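Local structure of alginate lyase A1-II' (Sphingomonas sp. A1, 2CWS) at residues 69-74 with 197-202. The protein is an alginate lyase of polysaccharide lyase family 7, which probably depolymerises alginate by cleaving its glycosidic bonds through beta-elimination. Residues are numbered along the deposited sequence; the frame is centred on the assembly and turned at random. Where two conformers were deposited one is given.
Sequences ELREML and KYYFKA. With SO4 (sulfate ion), chain C.
Strands 67-72 and 197-202 pair antiparallel in a beta-sandwich, and Arg-71 of one lies flat on the ring of Tyr-199 of the other. Leu-70 and Ala-202 form a hydrogen-bonded pair, with Leu-70 N to Ala-202 O at 2.8 Å and Ala-202 N to Leu-70 O at 3.1 Å. Arg-71 and Lys-201 are the next, non-hydrogen-bonded pair. Glu-72 N then donates to Phe-200 O. The return bond does not use the backbone of Glu-72. Phe-200 N instead gives its hydrogen to Glu-72 OE1 at 2.8 Å, nearly straight at 171° and on the anti lone pair. Trp-83 NE1 also binds this oxygen, and His-227 NE2 binds OE2, so both oxygens of the buried carboxylate are bonded.

Both strands belong to one sheet of the jelly-roll fold of this lyase family. ELR and YFKA match its conserved sequence motifs, and the sheet face carrying Arg-67, Gln-110 and His-112 is probably the substrate cleft. Strand 15-18 flanks 67-72, and strand 106-114 flanks 197-202. Leu-70 touches Leu-223, and Phe-200 touches Val-225, both of strand 215-228 in the other sheet.

Arg-71, Tyr-199 and Lys-201 line the cleft face. The Arg-71 chain bends at the CB-CG bond (chi2 -68°), which lays the guanidinium over the Tyr-199 ring. Arg-71 CZ sits 3.7 Å from the centroid of the Tyr-199 ring, a stacked cation-pi contact with planes 5° apart. His-112 also meets this ring. In the guanidinium plane, Arg-71 NH1 donates to Glu-72 O at 2.8 Å. A sulfate, probably from the crystallisation liquor, takes Arg-71 NE on O1 (2.8 Å) and Arg-71 NH2 on O3 (2.9 Å), and Lys-16 NZ binds it too. These bonds hold the guanidinium in this crystal. Lys-201 NZ makes a salt bridge to Glu-69 OE1 at 2.8 Å, from above the carboxylate plane. Lys-201 NZ also bonds to Gln-18 OE1, its main polar partner, while Arg-67 shares OE1 and Gln-110 holds OE2.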
ATOM      1  N   GLU A  69      -7.245  -0.286  -3.317  1.00  3.25           N
ATOM      2  CA  GLU A  69      -5.834  -0.514  -3.033  1.00  3.67           C
ATOM      3  C   GLU A  69      -5.349  -1.715  -3.871  1.00  3.28           C
ATOM      4  O   GLU A  69      -6.047  -2.731  -3.929  1.00  4.09           O
ATOM      5  CB  GLU A  69      -5.604  -0.725  -1.540  1.00  3.89           C
ATOM      6  CG  GLU A  69      -4.141  -0.716  -1.088  1.00  4.25           C
ATOM      7  CD  GLU A  69      -3.976  -0.982   0.394  1.00  3.62           C
ATOM      8  OE1 GLU A  69      -4.732  -1.803   0.963  1.00  4.25           O
ATOM      9  OE2 GLU A  69      -3.053  -0.374   1.003  1.00  4.41           O
ATOM     10  N   LEU A  70      -4.153  -1.574  -4.461  1.00  3.32           N
ATOM     11  CA  LEU A  70      -3.527  -2.683  -5.143  1.00  3.19           C
ATOM     12  C   LEU A  70      -2.781  -3.564  -4.157  1.00  3.15           C
ATOM     13  O   LEU A  70      -2.208  -3.088  -3.176  1.00  3.80           O
ATOM     14  CB  LEU A  70      -2.509  -2.157  -6.194  1.00  3.45           C
ATOM     15  CG  LEU A  70      -3.082  -1.328  -7.298  1.00  4.46           C
ATOM     16  CD1 LEU A  70      -1.982  -0.723  -8.149  1.00  5.28           C
ATOM     17  CD2 LEU A  70      -4.069  -2.146  -8.199  1.00  5.22           C
ATOM     18  N   ARG A  71      -2.774  -4.855  -4.445  1.00  3.47           N
ATOM     19  CA  ARG A  71      -2.164  -5.914  -3.633  1.00  3.42           C
ATOM     20  C   ARG A  71      -1.247  -6.699  -4.545  1.00  3.27           C
ATOM     21  O   ARG A  71      -1.701  -7.256  -5.578  1.00  3.55           O
ATOM     22  CB  ARG A  71      -3.346  -6.766  -3.078  1.00  4.10           C
ATOM     23  CG  ARG A  71      -3.007  -7.866  -2.065  1.00  4.48           C
ATOM     24  CD  ARG A  71      -2.197  -9.075  -2.589  1.00  4.37           C
ATOM     25  NE  ARG A  71      -2.393 -10.175  -1.652  1.00  4.17           N
ATOM     26  CZ  ARG A  71      -1.554 -11.185  -1.493  1.00  3.55           C
ATOM     27  NH1 ARG A  71      -0.440 -11.285  -2.225  1.00  4.16           N
ATOM     28  NH2 ARG A  71      -1.846 -12.109  -0.559  1.00  4.79           N
ATOM     29  N   GLU A  72       0.041  -6.751  -4.220  1.00  3.60           N
ATOM     30  CA  GLU A  72       1.031  -7.375  -5.092  1.00  3.28           C
ATOM     31  C   GLU A  72       0.788  -8.862  -5.206  1.00  3.36           C
ATOM     32  O   GLU A  72       0.583  -9.551  -4.189  1.00  4.26           O
ATOM     33  CB  GLU A  72       2.436  -7.145  -4.521  1.00  4.02           C
ATOM     34  CG  GLU A  72       3.528  -7.813  -5.359  1.00  4.71           C
ATOM     35  CD  GLU A  72       4.863  -7.840  -4.641  1.00  3.78           C
ATOM     36  OE1 GLU A  72       4.942  -7.582  -3.436  1.00  4.02           O
ATOM     37  OE2 GLU A  72       5.864  -8.183  -5.372  1.00  5.17           O
ATOM     38  N   MET A  73       0.877  -9.392  -6.424  1.00  3.76           N
ATOM     39  CA  MET A  73       0.671 -10.791  -6.752  1.00  4.17           C
ATOM     40  C   MET A  73       1.887 -11.302  -7.508  1.00  4.51           C
ATOM     41  O   MET A  73       1.913 -11.222  -8.733  1.00  5.01           O
ATOM     42  CB  MET A  73      -0.599 -10.984  -7.602  1.00  5.00           C
ATOM     43  CG  MET A  73      -1.845 -10.515  -6.882  1.00  5.45           C
ATOM     44  SD  MET A  73      -2.480 -11.615  -5.614  1.00  5.00           S
ATOM     45  CE  MET A  73      -3.148 -12.939  -6.666  1.00  6.11           C
ATOM     46  N   LEU A  74       2.856 -11.886  -6.762  1.00  4.86           N
ATOM     47  CA  LEU A  74       3.948 -12.564  -7.471  1.00  5.17           C
ATOM     48  C   LEU A  74       3.386 -13.567  -8.443  1.00  5.24           C
ATOM     49  O   LEU A  74       3.953 -13.760  -9.555  1.00  6.22           O
ATOM     50  CB  LEU A  74       4.818 -13.332  -6.449  1.00  5.43           C
ATOM     51  CG  LEU A  74       5.689 -12.486  -5.500  1.00  5.92           C
ATOM     52  CD1 LEU A  74       6.482 -13.390  -4.604  1.00  6.77           C
ATOM     53  CD2 LEU A  74       6.631 -11.561  -6.307  1.00  8.36           C
ATOM     54  N   LYS A 197       5.791 -14.143   5.514  1.00  5.60           N
ATOM     55  CA  LYS A 197       6.100 -13.653   4.174  1.00  5.57           C
ATOM     56  C   LYS A 197       5.431 -12.306   4.012  1.00  4.88           C
ATOM     57  O   LYS A 197       4.773 -11.790   4.935  1.00  5.33           O
ATOM     58  CB  LYS A 197       5.583 -14.640   3.131  0.70  6.24           C
ATOM     59  CG  LYS A 197       6.075 -16.066   3.451  0.70  8.64           C
ATOM     60  CD  LYS A 197       7.549 -16.244   3.172  0.70  9.57           C
ATOM     61  CE  LYS A 197       7.910 -16.255   1.710  0.70 13.08           C
ATOM     62  NZ  LYS A 197       7.586 -17.474   0.888  0.70 12.61           N
ATOM     63  N   TYR A 198       5.630 -11.676   2.844  1.00  4.50           N
ATOM     64  CA  TYR A 198       5.294 -10.266   2.649  1.00  4.40           C
ATOM     65  C   TYR A 198       4.821 -10.010   1.241  1.00  3.90           C
ATOM     66  O   TYR A 198       5.186 -10.726   0.288  1.00  4.09           O
ATOM     67  CB  TYR A 198       6.559  -9.326   2.873  1.00  4.99           C
ATOM     68  CG  TYR A 198       7.163  -9.607   4.243  1.00  4.63           C
ATOM     69  CD1 TYR A 198       6.613  -8.961   5.365  1.00  4.77           C
ATOM     70  CD2 TYR A 198       8.162 -10.553   4.432  1.00  4.68           C
ATOM     71  CE1 TYR A 198       7.117  -9.231   6.637  1.00  5.59           C
ATOM     72  CE2 TYR A 198       8.638 -10.860   5.684  1.00  5.57           C
ATOM     73  CZ  TYR A 198       8.125 -10.214   6.784  1.00  5.26           C
ATOM     74  OH  TYR A 198       8.560 -10.463   8.053  1.00  6.54           O
ATOM     75  N   TYR A 199       4.030  -8.962   1.084  1.00  4.07           N
ATOM     76  CA  TYR A 199       3.651  -8.454  -0.222  1.00  3.95           C
ATOM     77  C   TYR A 199       3.477  -6.937  -0.114  1.00  3.36           C
ATOM     78  O   TYR A 199       3.134  -6.389   0.951  1.00  4.12           O
ATOM     79  CB  TYR A 199       2.372  -9.122  -0.747  1.00  4.87           C
ATOM     80  CG  TYR A 199       1.158  -8.975   0.117  1.00  4.49           C
ATOM     81  CD1 TYR A 199       0.843  -9.968   1.047  1.00  5.36           C
ATOM     82  CD2 TYR A 199       0.316  -7.881   0.058  1.00  4.74           C
ATOM     83  CE1 TYR A 199      -0.259  -9.878   1.862  1.00  5.92           C
ATOM     84  CE2 TYR A 199      -0.780  -7.756   0.864  1.00  5.06           C
ATOM     85  CZ  TYR A 199      -1.077  -8.750   1.796  1.00  5.34           C
ATOM     86  OH  TYR A 199      -2.187  -8.617   2.585  1.00  6.69           O
ATOM     87  N   PHE A 200       3.728  -6.257  -1.234  1.00  3.33           N
ATOM     88  CA  PHE A 200       3.517  -4.819  -1.301  1.00  3.12           C
ATOM     89  C   PHE A 200       2.050  -4.488  -1.529  1.00  3.23           C
ATOM     90  O   PHE A 200       1.284  -5.282  -2.108  1.00  3.62           O
ATOM     91  CB  PHE A 200       4.347  -4.212  -2.425  1.00  4.02           C
ATOM     92  CG  PHE A 200       5.848  -4.175  -2.171  1.00  3.76           C
ATOM     93  CD1 PHE A 200       6.748  -4.892  -2.933  1.00  3.97           C
ATOM     94  CD2 PHE A 200       6.330  -3.359  -1.147  1.00  3.99           C
ATOM     95  CE1 PHE A 200       8.100  -4.798  -2.705  1.00  4.58           C
ATOM     96  CE2 PHE A 200       7.712  -3.273  -0.937  1.00  4.49           C
ATOM     97  CZ  PHE A 200       8.597  -3.976  -1.692  1.00  4.62           C
ATOM     98  N   LYS A 201       1.662  -3.257  -1.132  1.00  3.30           N
ATOM     99  CA  LYS A 201       0.367  -2.695  -1.477  1.00  3.33           C
ATOM    100  C   LYS A 201       0.566  -1.232  -1.830  1.00  3.17           C
ATOM    101  O   LYS A 201       1.495  -0.577  -1.305  1.00  3.49           O
ATOM    102  CB  LYS A 201      -0.650  -2.762  -0.304  1.00  3.72           C
ATOM    103  CG  LYS A 201      -0.772  -4.141   0.319  1.00  3.76           C
ATOM    104  CD  LYS A 201      -2.051  -4.282   1.149  1.00  3.88           C
ATOM    105  CE  LYS A 201      -3.227  -4.683   0.244  1.00  4.39           C
ATOM    106  NZ  LYS A 201      -4.513  -4.569   0.984  1.00  4.83           N
ATOM    107  N   ALA A 202      -0.323  -0.689  -2.658  1.00  3.44           N
ATOM    108  CA  ALA A 202      -0.267   0.741  -3.000  1.00  3.32           C
ATOM    109  C   ALA A 202      -1.650   1.168  -3.434  1.00  3.11           C
ATOM    110  O   ALA A 202      -2.300   0.483  -4.237  1.00  3.71           O
ATOM    111  CB  ALA A 202       0.722   0.988  -4.140  1.00  4.87           C
TER
HETATM  112  S   SO4 C 402      -5.387 -11.701   0.167  0.58  8.30           S
HETATM  113  O1  SO4 C 402      -4.943 -10.299  -0.400  0.58  9.44           O
HETATM  114  O2  SO4 C 402      -5.844 -12.488  -0.923  0.58 12.08           O
HETATM  115  O3  SO4 C 402      -4.363 -12.311   0.869  0.58  6.67           O
HETATM  116  O4  SO4 C 402      -6.451 -11.261   1.085  0.58 11.13           O